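Ferredoxin CarAc (Pseudomonas resinovorans, PDB 7BUH) carries electrons from the reductase CarAd to the terminal oxygenase CarAa of carbazole 1,9a-dioxygenase by means of a Rieske [2Fe-2S] cluster. Local coordinates at residues H68-G77 against S81-V90. Residues are numbered along the deposited sequence; the frame is centred on the assembly and turned at random. Where two conformers were deposited one is given.
Sequences HGGAFNVCTG and SSPCTVPLGV. With FES (Fe2/s2 (inorganic) cluster), chain B.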
loop_
_atom_site.group_PDB
_atom_site.type_symbol
_atom_site.label_atom_id
_atom_site.label_comp_id
_atom_site.label_asym_id
_atom_site.label_seq_id
_atom_site.Cartn_x
_atom_site.Cartn_y
_atom_site.Cartn_z
ATOM N N HIS A 68 -7.779 14.865 -3.678
ATOM C CA HIS A 68 -9.240 15.140 -3.743
ATOM C C HIS A 68 -10.007 14.562 -2.557
ATOM O O HIS A 68 -11.234 14.618 -2.604
ATOM C CB HIS A 68 -9.914 14.601 -5.011
ATOM C CG HIS A 68 -9.246 15.040 -6.262
ATOM N ND1 HIS A 68 -8.610 14.147 -7.093
ATOM C CD2 HIS A 68 -9.082 16.268 -6.805
ATOM C CE1 HIS A 68 -8.087 14.809 -8.114
ATOM N NE2 HIS A 68 -8.372 16.115 -7.960
ATOM N N GLY A 69 -9.333 14.019 -1.549
ATOM C CA GLY A 69 -10.052 13.487 -0.375
ATOM C C GLY A 69 -10.903 12.260 -0.689
ATOM O O GLY A 69 -11.759 11.907 0.142
ATOM N N GLY A 70 -10.663 11.575 -1.810
ATOM C CA GLY A 70 -11.113 10.180 -1.956
ATOM C C GLY A 70 -10.465 9.333 -0.874
ATOM O O GLY A 70 -9.595 9.847 -0.136
ATOM N N ALA A 71 -10.874 8.093 -0.721
ATOM C CA ALA A 71 -10.311 7.241 0.341
ATOM C C ALA A 71 -10.496 5.770 -0.009
ATOM O O ALA A 71 -11.348 5.456 -0.873
ATOM C CB ALA A 71 -10.927 7.579 1.677
ATOM N N PHE A 72 -9.671 4.928 0.609
ATOM C CA PHE A 72 -9.667 3.464 0.413
ATOM C C PHE A 72 -9.542 2.795 1.761
ATOM O O PHE A 72 -8.825 3.335 2.623
ATOM C CB PHE A 72 -8.489 3.007 -0.441
ATOM C CG PHE A 72 -8.489 3.597 -1.822
ATOM C CD1 PHE A 72 -9.140 2.950 -2.870
ATOM C CD2 PHE A 72 -7.835 4.792 -2.074
ATOM C CE1 PHE A 72 -9.101 3.489 -4.146
ATOM C CE2 PHE A 72 -7.822 5.336 -3.340
ATOM C CZ PHE A 72 -8.458 4.683 -4.375
ATOM N N ASN A 73 -10.164 1.629 1.915
ATOM C CA ASN A 73 -9.878 0.738 3.068
ATOM C C ASN A 73 -8.497 0.120 2.809
ATOM O O ASN A 73 -8.343 -0.471 1.741
ATOM C CB ASN A 73 -10.955 -0.323 3.226
ATOM C CG ASN A 73 -10.727 -1.140 4.482
ATOM O OD1 ASN A 73 -9.819 -1.955 4.537
ATOM N ND2 ASN A 73 -11.573 -0.958 5.476
ATOM N N VAL A 74 -7.518 0.264 3.709
ATOM C CA VAL A 74 -6.130 -0.238 3.468
ATOM C C VAL A 74 -6.044 -1.774 3.523
ATOM O O VAL A 74 -5.084 -2.357 2.951
ATOM C CB VAL A 74 -5.108 0.429 4.410
ATOM C CG1 VAL A 74 -5.078 1.948 4.235
ATOM C CG2 VAL A 74 -5.336 0.067 5.855
ATOM N N CYS A 75 -6.995 -2.420 4.197
ATOM C CA CYS A 75 -7.076 -3.896 4.366
ATOM C C CYS A 75 -7.593 -4.547 3.080
ATOM O O CYS A 75 -7.100 -5.633 2.694
ATOM C CB CYS A 75 -8.037 -4.217 5.507
ATOM S SG CYS A 75 -7.590 -3.467 7.092
ATOM N N THR A 76 -8.599 -3.945 2.448
ATOM C CA THR A 76 -9.289 -4.536 1.267
ATOM C C THR A 76 -8.858 -3.893 -0.055
ATOM O O THR A 76 -9.116 -4.515 -1.104
ATOM C CB THR A 76 -10.808 -4.423 1.416
ATOM O OG1 THR A 76 -11.174 -3.050 1.378
ATOM C CG2 THR A 76 -11.317 -5.085 2.681
ATOM N N GLY A 77 -8.337 -2.659 0.011
ATOM C CA GLY A 77 -8.049 -1.817 -1.152
ATOM C C GLY A 77 -9.308 -1.225 -1.747
ATOM O O GLY A 77 -9.200 -0.571 -2.767
ATOM N N SER A 81 -14.331 6.412 0.026
ATOM C CA SER A 81 -14.927 7.742 -0.189
ATOM C C SER A 81 -14.791 8.177 -1.654
ATOM O O SER A 81 -13.763 7.936 -2.268
ATOM C CB SER A 81 -14.314 8.721 0.797
ATOM O OG SER A 81 -14.992 9.961 0.732
ATOM N N SER A 82 -15.811 8.834 -2.194
ATOM C CA SER A 82 -15.745 9.491 -3.525
ATOM C C SER A 82 -14.619 10.514 -3.490
ATOM O O SER A 82 -14.344 11.119 -2.448
ATOM C CB SER A 82 -17.037 10.171 -3.882
ATOM O OG SER A 82 -17.255 11.245 -2.988
ATOM N N PRO A 83 -13.951 10.791 -4.628
ATOM C CA PRO A 83 -14.356 10.288 -5.952
ATOM C C PRO A 83 -13.758 8.958 -6.427
ATOM O O PRO A 83 -13.879 8.623 -7.588
ATOM C CB PRO A 83 -13.863 11.444 -6.833
ATOM C CG PRO A 83 -12.598 11.886 -6.171
ATOM C CD PRO A 83 -12.857 11.774 -4.684
ATOM N N CYS A 84 -13.158 8.202 -5.518
ATOM C CA CYS A 84 -12.496 6.913 -5.845
ATOM C C CYS A 84 -13.525 5.822 -6.140
ATOM O O CYS A 84 -14.499 5.699 -5.382
ATOM C CB CYS A 84 -11.596 6.487 -4.701
ATOM S SG CYS A 84 -10.247 7.667 -4.492
ATOM N N THR A 85 -13.318 5.095 -7.238
ATOM C CA THR A 85 -14.205 4.013 -7.731
ATOM C C THR A 85 -13.401 2.767 -8.078
ATOM O O THR A 85 -13.997 1.663 -8.065
ATOM C CB THR A 85 -15.058 4.479 -8.918
ATOM O OG1 THR A 85 -14.214 4.653 -10.048
ATOM C CG2 THR A 85 -15.812 5.746 -8.601
ATOM N N VAL A 86 -12.119 2.911 -8.431
ATOM C CA VAL A 86 -11.285 1.762 -8.851
ATOM C C VAL A 86 -10.493 1.251 -7.651
ATOM O O VAL A 86 -9.712 2.008 -7.084
ATOM C CB VAL A 86 -10.344 2.120 -10.010
ATOM C CG1 VAL A 86 -9.464 0.929 -10.338
ATOM C CG2 VAL A 86 -11.109 2.614 -11.227
ATOM N N PRO A 87 -10.677 -0.017 -7.222
ATOM C CA PRO A 87 -9.923 -0.561 -6.086
ATOM C C PRO A 87 -8.399 -0.610 -6.318
ATOM O O PRO A 87 -7.934 -0.698 -7.462
ATOM C CB PRO A 87 -10.445 -1.998 -5.915
ATOM C CG PRO A 87 -11.748 -2.028 -6.685
ATOM C CD PRO A 87 -11.566 -1.034 -7.811
ATOM N N LEU A 88 -7.663 -0.452 -5.222
ATOM C CA LEU A 88 -6.196 -0.623 -5.155
ATOM C C LEU A 88 -5.877 -2.113 -5.136
ATOM O O LEU A 88 -6.591 -2.875 -4.469
ATOM C CB LEU A 88 -5.622 0.041 -3.899
ATOM C CG LEU A 88 -5.833 1.533 -3.754
ATOM C CD1 LEU A 88 -5.570 1.989 -2.319
ATOM C CD2 LEU A 88 -4.978 2.301 -4.758
ATOM N N GLY A 89 -4.749 -2.447 -5.747
ATOM C CA GLY A 89 -4.039 -3.699 -5.522
ATOM C C GLY A 89 -3.673 -3.805 -4.061
ATOM O O GLY A 89 -3.229 -2.801 -3.476
ATOM N N VAL A 90 -3.827 -4.982 -3.489
ATOM C CA VAL A 90 -3.403 -5.224 -2.083
ATOM C C VAL A 90 -2.171 -6.130 -2.092
ATOM O O VAL A 90 -2.073 -7.057 -2.962
ATOM C CB VAL A 90 -4.544 -5.782 -1.221
ATOM C CG1 VAL A 90 -5.707 -4.790 -1.149
ATOM C CG2 VAL A 90 -5.008 -7.145 -1.679
HETATM FE FE1 FES B . -8.342 12.065 -6.695
HETATM FE FE2 FES B . -6.901 10.543 -5.039
HETATM S S1 FES B . -6.134 11.635 -6.811
HETATM S S2 FES B . -9.024 11.178 -4.800
HETATM O O HOH W 1 -13.624 14.027 -1.589
HETATM O O HOH W 2 -8.679 -4.422 -3.810
#
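F72 fills the middle of this contact, between C84 and L88. L88 lays its methyl CD1 over one face of the ring in a CH-pi contact, 3.7 Å from the F72 ring centroid and offset toward the rim. The two side chains cross at about a right angle. C84 SG meets the far end of the ring obliquely, 3.5 Å from F72 CZ, as a sulfur-aromatic contact. V86 O lies near the ring plane at the edge, beside CE1. F72 has CG anti to its carbonyl carbon (chi1 -61°), which brings the ring over to the 81-90 segment. With an alanine in place of F72, the space between C84 and L88 is likely to open, and L88 CD1 would probably lose the ring face it rests on.

Backbone bonds join the segments at two places. A71 and S81 form an antiparallel hydrogen-bonded pair, with 3.3 Å both from A71 N to S81 O and from S81 N to A71 O. Further along, L88 N donates to G77 O at 2.9 Å. Water bridges T76 O to L88 O there, while V90 CG1 packs on T76 O. N73 OD1 accepts from C75 N and T76 N, which come from opposite faces of its amide plane, in an Asx turn.

G70, which has no side chain, brings its CA to 3.7 Å from C84 SG. P83, after a cis peptide bond, sets its ring against H68 CB and cluster sulfur S2. H68 ND1 binds iron FE1 at 2.1 Å, and H48 is a second histidine ligand. C46 and C65 complete the protein ligands. This is the cluster-binding end of a Rieske domain, where the proline-bearing loop between strands 79-81 and 90-96 packs beside the histidine ligand.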